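Local coordinates for protein 3-Hydroxyacyl-CoA dehydrogenase (Ralstonia eutropha H16, PDB 4PZC) that probably catalyses the NAD-dependent oxidation of (S)-3-hydroxyacyl-CoA thioesters, such as (S)-3-hydroxybutyryl-CoA, to the corresponding 3-ketoacyl-CoA, at residues 201-206 / 212-217; 235-240 / 263-268; 83-88 / 165-170; 6-11 / 17-22. All blocks are in the same frame, centred on the assembly; numbering follows the deposited sequence.

The four contacts fall into two pairs, one in each half of the chain. Contacts 3 and 4 belong to the Rossmann-type NAD-binding domain, their centres about 11 Å apart; their strands 85-88 and 5-9 are neighbours in the sheet, with I87 O probably hydrogen-bonded to V9 N at 2.9 Å. Contact 4 contains part of the predicted NAD+ loop, while contact 3 is packing on the same side of the sheet. Contacts 1 and 2 lie in the helical C-terminal domain, where F201 CZ touches L237 CD2 at 3.6 Å. Contact 2 is nearer the cofactor side: the D238 side chain lies about 11 Å from that of N143, an NAD+ residue.

Contact 1: residues 201-206 / 212-217; sequences FCVLGE and EEIDEG
V203 and L204, near the end of helix 189-205, meet I214 of helix 211-222 in a small apolar contact. I214 alone makes the contact from helix 211-222. Its CG1 lies anti to the carbonyl carbon (chi1 -73°) and the chain runs on extended, which pushes CD1 between the two residues of the facing helix. CD1 rests 3.7 Å from L204 CB and 3.8 Å from V203 CG1. The isoleucine and valine lie side by side, pointing opposite ways, with V203 CG1 4.1 Å from I214 CG1. L204 offers the root of its side chain, and its body packs on L261 of helix 260-268.

Polar groups act around this apolar centre, with partners elsewhere. The buried carboxylate of D215 has three partners: OD1 takes the amide of L229, and OD2 the amide of A230 and the hydroxyl of Y280. This ties helix 211-222 to the beginning of helix 228-235. E213 OE2 accepts from the amide of T180 of the second subunit, and E206 OE1 forms a salt bridge with R191 of that subunit, so the hairpin of helices borders the dimer interface.

No hydrogen bond joins the two segments; their mutual attachment is van der Waals and hydrophobic, while the directional bonds of D215, E213 and E206 reach the rest of the domain and the partner chain.

Contact 2: residues 235-240 / 263-268; sequences IGLDTM and REMVAA
V266 sets its CG2 methyl against the first turn of helix 237-251, and this is the tight part of the contact. With CG1 anti to the backbone N (chi1 159°), CG2 is left anti to the carbonyl carbon, from where it meets main-chain atoms as much as side chain: it sits 3.4 Å from L237 C, equally near D238 N, and 3.6 Å from L237 CB. The CA atoms of D238 and V266 are accordingly just 5.8 Å apart.

A second apolar touch lies beside it. L237 CD1 packs on M265 CB at 3.8 Å and on M265 SD at 4.0 Å, the two side chains crossing obliquely; the extended methionine then carries its end off toward F201 and V279.

The other flank is looser. D238 is partly exposed at the edge of the contact, and its carboxylate leads away from V266 to a salt bridge between OD2 and K274 NZ. K274 is a predicted NAD+ residue, so D238 may help to place that amine.

G236, with a positive phi of 109°, interrupts the helical run between helices 228-235 and 237-251 and occupies the N-cap position of the second. In the C-terminal domain, helix 260-268 thus lies against the start of helix 237-251, while F201 of helix 189-205 touches both L237 and M265, so a third helix packs against the two.

Contact 3: residues 83-88 / 165-170; sequences TDIVIE and AAVEAL
I85 reaches from strand 85-88 toward helix 161-173 and meets it with a single methyl, CD1, which touches V167 and L170. At CB the side chain already points to the helix, yet CB itself makes no close approach to it. There the chain forks. CG2 takes the crowded position between the backbone N and the carbonyl carbon and turns along the sheet, lying 4.0 Å from CG2 of V6 on the adjacent strand 5-9. CG1 goes the other way, anti to the backbone N (chi1 164°), and serves as the stem that lifts the tip away from the strand. The last torsion is also extended (chi2 168°), so CD1 is carried to the helix surface.

CD1 lies 4.1 Å from V167 CG2 and 4.2 Å from L170 CD2, between residues less than one turn apart on the helix. The two approaches differ: I85 and V167 cross at about a right angle, whereas I85 and L170 reach toward each other tip to tip. All three residues are buried, and the distances are those of ordinary, relaxed apolar packing. I87, next on the same side of the strand, points toward the helix too but stays beyond direct touch.

Around this point, V6 of the neighbouring strand 5-9 touches I85 and I87, and I113 of strand 113-117 packs against I85, A166 and V167. Helix 161-173 therefore packs on strands 85-88 and 113-117 of the Rossmann-type sheet, with strand 5-9 alongside. V86 and E88 point to the opposite face, which helix 94-107 covers; there E88 forms a salt bridge with K97.

Contact 4: residues 6-11 / 17-22; sequences VGIVGA and GIAQAC
I8 directs its CD1 methyl at the backbone of helix 13-23, where it sits over the junction of I18 and A19. This is the first shell: I8 CD1 is 3.3 Å from A19 N, 3.6 Å from A19 CB and 3.8 Å from I18 CB. With CG1 anti to the carbonyl carbon (chi1 -63°) and chi2 extended, the isoleucine is fully stretched from strand to helix. About one turn further along the helix, C22 SG meets V6 CG1 of the strand at 4.4 Å, a looser apolar touch. Every residue in these contacts is buried, and no hydrogen bond passes between the segments.

The next shell fixes the partners. I18 aims its CB at the strand, but its CG2 branch packs on I87 of strand 85-88, and the side chain also touches V145. V29 lies against both I8 and C22, and M31 against A19, so strand 28-32 closes one flank. Beyond I8 the chain enters the predicted NAD+ loop at G10, which opens the GxGxxG motif continued by G12 and G15. The amide of A11 is hydrogen-bonded to OD2 of D33, an NAD+ residue.

Strand residues 6-9 and helix residues 17-22 run nearly antiparallel (162°), their axes 9.4 Å apart at closest approach, within the first two elements of the beta-alpha-beta unit completed by strand 28-32. Strand 5-9 is flanked in the sheet by strands 28-32 and 85-88, and helix 36-54 packs beside Q20.

Contact 1: residues 201-206 / 212-217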
loop_
_atom_site.group_PDB
_atom_site.type_symbol
_atom_site.label_atom_id
_atom_site.label_comp_id
_atom_site.label_asym_id
_atom_site.label_seq_id
_atom_site.Cartn_x
_atom_site.Cartn_y
_atom_site.Cartn_z
ATOM N N PHE A 201 -11.419 -6.012 -0.972
ATOM C CA PHE A 201 -12.842 -6.363 -0.907
ATOM C C PHE A 201 -13.048 -7.743 -1.517
ATOM O O PHE A 201 -13.837 -8.548 -0.981
ATOM C CB PHE A 201 -13.753 -5.302 -1.535
ATOM C CG PHE A 201 -14.077 -4.194 -0.603
ATOM C CD1 PHE A 201 -13.139 -3.213 -0.312
ATOM C CD2 PHE A 201 -15.294 -4.151 0.043
ATOM C CE1 PHE A 201 -13.429 -2.175 0.578
ATOM C CE2 PHE A 201 -15.596 -3.132 0.946
ATOM C CZ PHE A 201 -14.668 -2.139 1.203
ATOM N N CYS A 202 -12.325 -8.044 -2.597
ATOM C CA CYS A 202 -12.429 -9.371 -3.196
ATOM C C CYS A 202 -12.063 -10.475 -2.219
ATOM O O CYS A 202 -12.794 -11.459 -2.079
ATOM C CB CYS A 202 -11.561 -9.481 -4.443
ATOM S SG CYS A 202 -11.981 -8.249 -5.696
ATOM N N VAL A 203 -10.929 -10.306 -1.545
ATOM C CA VAL A 203 -10.444 -11.288 -0.586
ATOM C C VAL A 203 -11.508 -11.484 0.472
ATOM O O VAL A 203 -11.894 -12.609 0.764
ATOM C CB VAL A 203 -9.110 -10.837 0.063
ATOM C CG1 VAL A 203 -8.828 -11.621 1.321
ATOM C CG2 VAL A 203 -7.951 -10.994 -0.908
ATOM N N LEU A 204 -11.991 -10.381 1.026
ATOM C CA LEU A 204 -13.033 -10.420 2.047
ATOM C C LEU A 204 -14.274 -11.060 1.450
ATOM O O LEU A 204 -14.867 -11.966 2.013
ATOM C CB LEU A 204 -13.368 -9.006 2.521
ATOM C CG LEU A 204 -14.601 -8.897 3.424
ATOM C CD1 LEU A 204 -14.345 -9.667 4.693
ATOM C CD2 LEU A 204 -14.921 -7.458 3.766
ATOM N N GLY A 205 -14.640 -10.588 0.275
ATOM C CA GLY A 205 -15.778 -11.135 -0.435
ATOM C C GLY A 205 -15.761 -12.635 -0.594
ATOM O O GLY A 205 -16.809 -13.262 -0.560
ATOM N N GLU A 206 -14.578 -13.218 -0.780
ATOM C CA GLU A 206 -14.469 -14.671 -1.025
ATOM C C GLU A 206 -14.345 -15.408 0.309
ATOM O O GLU A 206 -14.001 -16.609 0.345
ATOM C CB GLU A 206 -13.247 -14.983 -1.889
ATOM C CG GLU A 206 -13.262 -14.333 -3.270
ATOM C CD GLU A 206 -11.877 -13.940 -3.809
ATOM O OE1 GLU A 206 -10.830 -14.407 -3.279
ATOM O OE2 GLU A 206 -11.848 -13.149 -4.782
ATOM N N GLU A 212 -10.736 -7.520 9.906
ATOM C CA GLU A 212 -9.724 -7.062 10.873
ATOM C C GLU A 212 -8.406 -7.720 10.544
ATOM O O GLU A 212 -7.383 -7.071 10.448
ATOM C CB GLU A 212 -10.096 -7.414 12.316
ATOM C CG GLU A 212 -11.389 -6.787 12.829
ATOM C CD GLU A 212 -12.653 -7.487 12.352
ATOM O OE1 GLU A 212 -12.572 -8.644 11.845
ATOM O OE2 GLU A 212 -13.736 -6.863 12.474
ATOM N N GLU A 213 -8.456 -9.026 10.339
ATOM C CA GLU A 213 -7.260 -9.793 10.002
ATOM C C GLU A 213 -6.668 -9.346 8.661
ATOM O O GLU A 213 -5.456 -9.286 8.502
ATOM C CB GLU A 213 -7.581 -11.290 9.953
ATOM C CG GLU A 213 -7.731 -11.999 11.306
ATOM C CD GLU A 213 -7.844 -13.512 11.147
ATOM O OE1 GLU A 213 -8.599 -13.969 10.244
ATOM O OE2 GLU A 213 -7.155 -14.248 11.893
ATOM N N ILE A 214 -7.526 -9.048 7.692
ATOM C CA ILE A 214 -7.056 -8.566 6.411
ATOM C C ILE A 214 -6.256 -7.261 6.607
ATOM O O ILE A 214 -5.165 -7.069 6.008
ATOM C CB ILE A 214 -8.237 -8.350 5.448
ATOM C CG1 ILE A 214 -8.814 -9.682 4.966
ATOM C CG2 ILE A 214 -7.808 -7.550 4.236
ATOM C CD1 ILE A 214 -10.125 -9.558 4.186
ATOM N N ASP A 215 -6.804 -6.366 7.438
ATOM C CA ASP A 215 -6.152 -5.082 7.728
ATOM C C ASP A 215 -4.847 -5.310 8.504
ATOM O O ASP A 215 -3.817 -4.690 8.218
ATOM C CB ASP A 215 -7.096 -4.143 8.491
ATOM C CG ASP A 215 -8.142 -3.431 7.573
ATOM O OD1 ASP A 215 -8.172 -3.618 6.329
ATOM O OD2 ASP A 215 -8.943 -2.636 8.118
ATOM N N GLU A 216 -4.886 -6.240 9.452
ATOM C CA GLU A 216 -3.710 -6.563 10.239
ATOM C C GLU A 216 -2.592 -6.982 9.297
ATOM O O GLU A 216 -1.484 -6.423 9.326
ATOM C CB GLU A 216 -3.975 -7.701 11.258
ATOM C CG GLU A 216 -4.744 -7.369 12.554
ATOM C CD GLU A 216 -5.010 -8.600 13.475
ATOM O OE1 GLU A 216 -4.050 -9.283 13.944
ATOM O OE2 GLU A 216 -6.202 -8.885 13.761
ATOM N N GLY A 217 -2.903 -7.973 8.470
ATOM C CA GLY A 217 -1.961 -8.524 7.520
ATOM C C GLY A 217 -1.175 -7.466 6.752
ATOM O O GLY A 217 0.035 -7.635 6.496
#

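Contact 2: residues 235-240 / 263-268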
loop_
_atom_site.group_PDB
_atom_site.type_symbol
_atom_site.label_atom_id
_atom_site.label_comp_id
_atom_site.label_asym_id
_atom_site.label_seq_id
_atom_site.Cartn_x
_atom_site.Cartn_y
_atom_site.Cartn_z
ATOM N N ILE A 235 -12.395 6.888 3.161
ATOM C CA ILE A 235 -12.616 7.479 1.855
ATOM C C ILE A 235 -14.103 7.557 1.508
ATOM O O ILE A 235 -14.551 8.552 0.986
ATOM C CB ILE A 235 -11.847 6.675 0.787
ATOM C CG1 ILE A 235 -10.388 7.090 0.833
ATOM C CG2 ILE A 235 -12.439 6.844 -0.618
ATOM C CD1 ILE A 235 -9.443 5.955 0.497
ATOM N N GLY A 236 -14.848 6.499 1.802
ATOM C CA GLY A 236 -16.252 6.387 1.387
ATOM C C GLY A 236 -16.332 5.340 0.302
ATOM O O GLY A 236 -15.610 5.418 -0.705
ATOM N N LEU A 237 -17.193 4.352 0.491
ATOM C CA LEU A 237 -17.244 3.223 -0.443
ATOM C C LEU A 237 -17.903 3.598 -1.757
ATOM O O LEU A 237 -17.571 3.083 -2.833
ATOM C CB LEU A 237 -18.021 2.068 0.159
ATOM C CG LEU A 237 -17.471 1.539 1.474
ATOM C CD1 LEU A 237 -18.271 0.330 1.924
ATOM C CD2 LEU A 237 -15.982 1.229 1.363
ATOM N N ASP A 238 -18.886 4.475 -1.649
ATOM C CA ASP A 238 -19.474 5.105 -2.819
ATOM C C ASP A 238 -18.396 5.804 -3.686
ATOM O O ASP A 238 -18.439 5.704 -4.913
ATOM C CB ASP A 238 -20.588 6.069 -2.381
ATOM C CG ASP A 238 -20.074 7.171 -1.498
ATOM O OD1 ASP A 238 -19.170 6.922 -0.665
ATOM O OD2 ASP A 238 -20.560 8.301 -1.643
ATOM N N THR A 239 -17.436 6.467 -3.033
ATOM C CA THR A 239 -16.296 7.090 -3.688
ATOM C C THR A 239 -15.345 6.053 -4.286
ATOM O O THR A 239 -14.884 6.179 -5.444
ATOM C CB THR A 239 -15.460 7.890 -2.676
ATOM O OG1 THR A 239 -16.324 8.696 -1.871
ATOM C CG2 THR A 239 -14.405 8.775 -3.395
ATOM N N MET A 240 -15.027 5.047 -3.476
ATOM C CA MET A 240 -14.260 3.914 -3.969
ATOM C C MET A 240 -14.904 3.227 -5.172
ATOM O O MET A 240 -14.221 2.924 -6.164
ATOM C CB MET A 240 -14.045 2.885 -2.874
ATOM C CG MET A 240 -12.893 3.220 -1.948
ATOM S SD MET A 240 -11.284 3.486 -2.726
ATOM C CE MET A 240 -11.202 2.077 -3.839
ATOM N N ARG A 263 -19.854 -3.481 -4.164
ATOM C CA ARG A 263 -21.146 -3.094 -4.738
ATOM C C ARG A 263 -22.315 -3.287 -3.786
ATOM O O ARG A 263 -23.256 -2.500 -3.774
ATOM C CB ARG A 263 -21.467 -3.906 -5.952
ATOM C CG ARG A 263 -20.670 -3.582 -7.190
ATOM C CD ARG A 263 -21.455 -4.091 -8.380
ATOM N NE ARG A 263 -20.654 -4.264 -9.571
ATOM C CZ ARG A 263 -20.321 -3.286 -10.407
ATOM N NH1 ARG A 263 -20.717 -2.038 -10.178
ATOM N NH2 ARG A 263 -19.600 -3.575 -11.500
ATOM N N GLU A 264 -22.280 -4.373 -3.041
ATOM C CA GLU A 264 -23.349 -4.698 -2.151
ATOM C C GLU A 264 -23.400 -3.720 -0.969
ATOM O O GLU A 264 -24.473 -3.231 -0.567
ATOM C CB GLU A 264 -23.184 -6.144 -1.681
ATOM C CG GLU A 264 -23.669 -7.127 -2.723
ATOM C CD GLU A 264 -25.178 -7.128 -2.845
ATOM O OE1 GLU A 264 -25.858 -7.463 -1.846
ATOM O OE2 GLU A 264 -25.670 -6.795 -3.945
ATOM N N MET A 265 -22.239 -3.424 -0.414
ATOM C CA MET A 265 -22.200 -2.495 0.682
ATOM C C MET A 265 -22.710 -1.131 0.226
ATOM O O MET A 265 -23.517 -0.487 0.914
ATOM C CB MET A 265 -20.788 -2.425 1.221
ATOM C CG MET A 265 -20.338 -3.777 1.763
ATOM S SD MET A 265 -18.922 -3.516 2.824
ATOM C CE MET A 265 -18.728 -5.135 3.569
ATOM N N VAL A 266 -22.285 -0.704 -0.956
ATOM C CA VAL A 266 -22.758 0.571 -1.474
ATOM C C VAL A 266 -24.268 0.596 -1.754
ATOM O O VAL A 266 -24.960 1.461 -1.238
ATOM C CB VAL A 266 -21.961 1.008 -2.697
ATOM C CG1 VAL A 266 -22.755 2.029 -3.530
ATOM C CG2 VAL A 266 -20.619 1.568 -2.226
ATOM N N ALA A 267 -24.782 -0.367 -2.509
ATOM C CA ALA A 267 -26.238 -0.496 -2.690
ATOM C C ALA A 267 -27.015 -0.480 -1.384
ATOM O O ALA A 267 -28.163 -0.019 -1.372
ATOM C CB ALA A 267 -26.594 -1.750 -3.477
ATOM N N ALA A 268 -26.413 -0.967 -0.302
ATOM C CA ALA A 268 -27.130 -1.063 0.979
ATOM C C ALA A 268 -27.108 0.226 1.726
ATOM O O ALA A 268 -27.915 0.411 2.642
ATOM C CB ALA A 268 -26.572 -2.179 1.876
#

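Contact 3: residues 83-88 / 165-170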
loop_
_atom_site.group_PDB
_atom_site.type_symbol
_atom_site.label_atom_id
_atom_site.label_comp_id
_atom_site.label_asym_id
_atom_site.label_seq_id
_atom_site.Cartn_x
_atom_site.Cartn_y
_atom_site.Cartn_z
ATOM N N THR A 83 -5.332 38.236 -11.686
ATOM C CA THR A 83 -4.701 36.992 -11.283
ATOM C C THR A 83 -3.790 36.453 -12.365
ATOM O O THR A 83 -4.068 36.623 -13.549
ATOM C CB THR A 83 -5.769 35.932 -10.978
ATOM O OG1 THR A 83 -6.598 35.738 -12.126
ATOM C CG2 THR A 83 -6.641 36.379 -9.816
ATOM N N ASP A 84 -2.711 35.792 -11.941
ATOM C CA ASP A 84 -1.737 35.160 -12.850
ATOM C C ASP A 84 -2.256 33.815 -13.375
ATOM O O ASP A 84 -1.952 33.423 -14.493
ATOM C CB ASP A 84 -0.380 34.949 -12.148
ATOM C CG ASP A 84 0.157 36.229 -11.484
ATOM O OD1 ASP A 84 -0.023 37.337 -12.034
ATOM O OD2 ASP A 84 0.761 36.127 -10.396
ATOM N N ILE A 85 -3.055 33.128 -12.562
ATOM C CA ILE A 85 -3.533 31.775 -12.857
ATOM C C ILE A 85 -4.756 31.446 -11.982
ATOM O O ILE A 85 -4.867 31.932 -10.843
ATOM C CB ILE A 85 -2.423 30.741 -12.582
ATOM C CG1 ILE A 85 -2.991 29.320 -12.504
ATOM C CG2 ILE A 85 -1.723 31.051 -11.263
ATOM C CD1 ILE A 85 -1.942 28.231 -12.520
ATOM N N VAL A 86 -5.650 30.605 -12.504
ATOM C CA VAL A 86 -6.886 30.251 -11.810
ATOM C C VAL A 86 -7.066 28.734 -11.619
ATOM O O VAL A 86 -6.969 27.950 -12.570
ATOM C CB VAL A 86 -8.104 30.808 -12.566
ATOM C CG1 VAL A 86 -9.324 30.863 -11.649
ATOM C CG2 VAL A 86 -7.792 32.195 -13.121
ATOM N N ILE A 87 -7.358 28.343 -10.378
ATOM C CA ILE A 87 -7.524 26.955 -10.001
ATOM C C ILE A 87 -8.981 26.752 -9.687
ATOM O O ILE A 87 -9.464 27.220 -8.645
ATOM C CB ILE A 87 -6.731 26.602 -8.724
ATOM C CG1 ILE A 87 -5.221 26.701 -8.963
ATOM C CG2 ILE A 87 -7.094 25.200 -8.236
ATOM C CD1 ILE A 87 -4.412 26.711 -7.683
ATOM N N GLU A 88 -9.687 26.066 -10.582
ATOM C CA GLU A 88 -11.054 25.697 -10.297
ATOM C C GLU A 88 -10.963 24.538 -9.341
ATOM O O GLU A 88 -10.240 23.575 -9.581
ATOM C CB GLU A 88 -11.848 25.332 -11.551
ATOM C CG GLU A 88 -13.275 24.871 -11.234
ATOM C CD GLU A 88 -13.318 23.440 -10.769
ATOM O OE1 GLU A 88 -13.001 22.584 -11.610
ATOM O OE2 GLU A 88 -13.617 23.173 -9.576
ATOM N N ALA A 165 5.840 23.880 -16.615
ATOM C CA ALA A 165 6.939 24.301 -15.721
ATOM C C ALA A 165 6.503 25.393 -14.738
ATOM O O ALA A 165 6.881 25.395 -13.554
ATOM C CB ALA A 165 8.146 24.750 -16.520
ATOM N N ALA A 166 5.695 26.312 -15.251
ATOM C CA ALA A 166 5.069 27.361 -14.447
ATOM C C ALA A 166 4.390 26.740 -13.267
ATOM O O ALA A 166 4.713 27.036 -12.110
ATOM C CB ALA A 166 4.040 28.116 -15.277
ATOM N N VAL A 167 3.474 25.834 -13.582
ATOM C CA VAL A 167 2.654 25.200 -12.570
ATOM C C VAL A 167 3.488 24.244 -11.717
ATOM O O VAL A 167 3.236 24.095 -10.526
ATOM C CB VAL A 167 1.459 24.480 -13.209
ATOM C CG1 VAL A 167 0.587 23.830 -12.140
ATOM C CG2 VAL A 167 0.645 25.476 -14.023
ATOM N N GLU A 168 4.491 23.627 -12.327
ATOM C CA GLU A 168 5.433 22.786 -11.595
ATOM C C GLU A 168 6.151 23.579 -10.495
ATOM O O GLU A 168 6.192 23.162 -9.321
ATOM C CB GLU A 168 6.456 22.170 -12.554
ATOM C CG GLU A 168 7.570 21.409 -11.845
ATOM C CD GLU A 168 8.272 20.375 -12.723
ATOM O OE1 GLU A 168 8.542 20.641 -13.921
ATOM O OE2 GLU A 168 8.565 19.281 -12.192
ATOM N N ALA A 169 6.715 24.723 -10.877
ATOM C CA ALA A 169 7.450 25.557 -9.925
ATOM C C ALA A 169 6.503 26.232 -8.903
ATOM O O ALA A 169 6.855 26.414 -7.721
ATOM C CB ALA A 169 8.268 26.591 -10.673
ATOM N N LEU A 170 5.301 26.579 -9.368
ATOM C CA LEU A 170 4.284 27.134 -8.496
ATOM C C LEU A 170 4.081 26.214 -7.299
ATOM O O LEU A 170 3.905 26.667 -6.170
ATOM C CB LEU A 170 2.967 27.318 -9.253
ATOM C CG LEU A 170 1.710 27.395 -8.372
ATOM C CD1 LEU A 170 1.687 28.674 -7.553
ATOM C CD2 LEU A 170 0.444 27.282 -9.202
#

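Contact 4: residues 6-11 / 17-22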
loop_
_atom_site.group_PDB
_atom_site.type_symbol
_atom_site.label_atom_id
_atom_site.label_comp_id
_atom_site.label_asym_id
_atom_site.label_seq_id
_atom_site.Cartn_x
_atom_site.Cartn_y
_atom_site.Cartn_z
ATOM N N VAL A 6 -2.803 34.231 -7.389
ATOM C CA VAL A 6 -3.499 32.989 -7.768
ATOM C C VAL A 6 -5.016 33.049 -7.582
ATOM O O VAL A 6 -5.523 33.141 -6.449
ATOM C CB VAL A 6 -2.994 31.802 -6.922
ATOM C CG1 VAL A 6 -3.902 30.582 -7.054
ATOM C CG2 VAL A 6 -1.566 31.460 -7.311
ATOM N N GLY A 7 -5.732 32.953 -8.702
ATOM C CA GLY A 7 -7.175 32.741 -8.680
ATOM C C GLY A 7 -7.550 31.388 -8.082
ATOM O O GLY A 7 -6.849 30.391 -8.284
ATOM N N ILE A 8 -8.641 31.368 -7.315
ATOM C CA ILE A 8 -9.261 30.127 -6.854
ATOM C C ILE A 8 -10.766 30.222 -7.023
ATOM O O ILE A 8 -11.379 31.139 -6.480
ATOM C CB ILE A 8 -8.977 29.866 -5.372
ATOM C CG1 ILE A 8 -7.478 29.683 -5.170
ATOM C CG2 ILE A 8 -9.741 28.633 -4.889
ATOM C CD1 ILE A 8 -7.076 29.327 -3.757
ATOM N N VAL A 9 -11.358 29.290 -7.764
ATOM C CA VAL A 9 -12.811 29.174 -7.765
ATOM C C VAL A 9 -13.186 28.050 -6.830
ATOM O O VAL A 9 -12.723 26.925 -6.994
ATOM C CB VAL A 9 -13.407 28.917 -9.167
ATOM C CG1 VAL A 9 -14.897 28.607 -9.072
ATOM C CG2 VAL A 9 -13.198 30.122 -10.072
ATOM N N GLY A 10 -14.047 28.358 -5.866
ATOM C CA GLY A 10 -14.453 27.396 -4.856
ATOM C C GLY A 10 -13.784 27.742 -3.546
ATOM O O GLY A 10 -12.560 27.870 -3.473
ATOM N N ALA A 11 -14.599 27.913 -2.515
ATOM C CA ALA A 11 -14.120 28.226 -1.180
ATOM C C ALA A 11 -14.414 27.094 -0.193
ATOM O O ALA A 11 -14.264 27.286 1.010
ATOM C CB ALA A 11 -14.758 29.516 -0.703
ATOM N N GLY A 17 -8.156 25.237 1.332
ATOM C CA GLY A 17 -6.978 24.371 1.344
ATOM C C GLY A 17 -5.879 24.994 0.492
ATOM O O GLY A 17 -4.785 25.296 0.981
ATOM N N ILE A 18 -6.197 25.241 -0.776
ATOM C CA ILE A 18 -5.213 25.778 -1.713
ATOM C C ILE A 18 -4.895 27.212 -1.331
ATOM O O ILE A 18 -3.732 27.638 -1.359
ATOM C CB ILE A 18 -5.700 25.844 -3.178
ATOM C CG1 ILE A 18 -6.564 24.654 -3.598
ATOM C CG2 ILE A 18 -4.497 25.978 -4.093
ATOM C CD1 ILE A 18 -5.944 23.319 -3.293
ATOM N N ALA A 19 -5.947 27.959 -1.009
ATOM C CA ALA A 19 -5.810 29.364 -0.635
ATOM C C ALA A 19 -4.748 29.498 0.450
ATOM O O ALA A 19 -3.669 30.062 0.226
ATOM C CB ALA A 19 -7.146 29.925 -0.160
ATOM N N GLN A 20 -5.056 28.922 1.604
ATOM C CA GLN A 20 -4.142 28.885 2.711
ATOM C C GLN A 20 -2.720 28.613 2.259
ATOM O O GLN A 20 -1.798 29.356 2.609
ATOM C CB GLN A 20 -4.587 27.799 3.690
ATOM C CG GLN A 20 -3.567 27.509 4.775
ATOM C CD GLN A 20 -4.192 26.914 6.007
ATOM O OE1 GLN A 20 -5.413 26.905 6.159
ATOM N NE2 GLN A 20 -3.357 26.413 6.903
ATOM N N ALA A 21 -2.560 27.548 1.478
ATOM C CA ALA A 21 -1.236 26.999 1.162
ATOM C C ALA A 21 -0.377 27.991 0.432
ATOM O O ALA A 21 0.832 28.025 0.615
ATOM C CB ALA A 21 -1.368 25.734 0.332
ATOM N N CYS A 22 -1.020 28.776 -0.417
ATOM C CA CYS A 22 -0.355 29.863 -1.096
ATOM C C CYS A 22 -0.043 30.971 -0.092
ATOM O O CYS A 22 1.098 31.415 0.024
ATOM C CB CYS A 22 -1.253 30.428 -2.205
ATOM S SG CYS A 22 -2.076 29.252 -3.315
#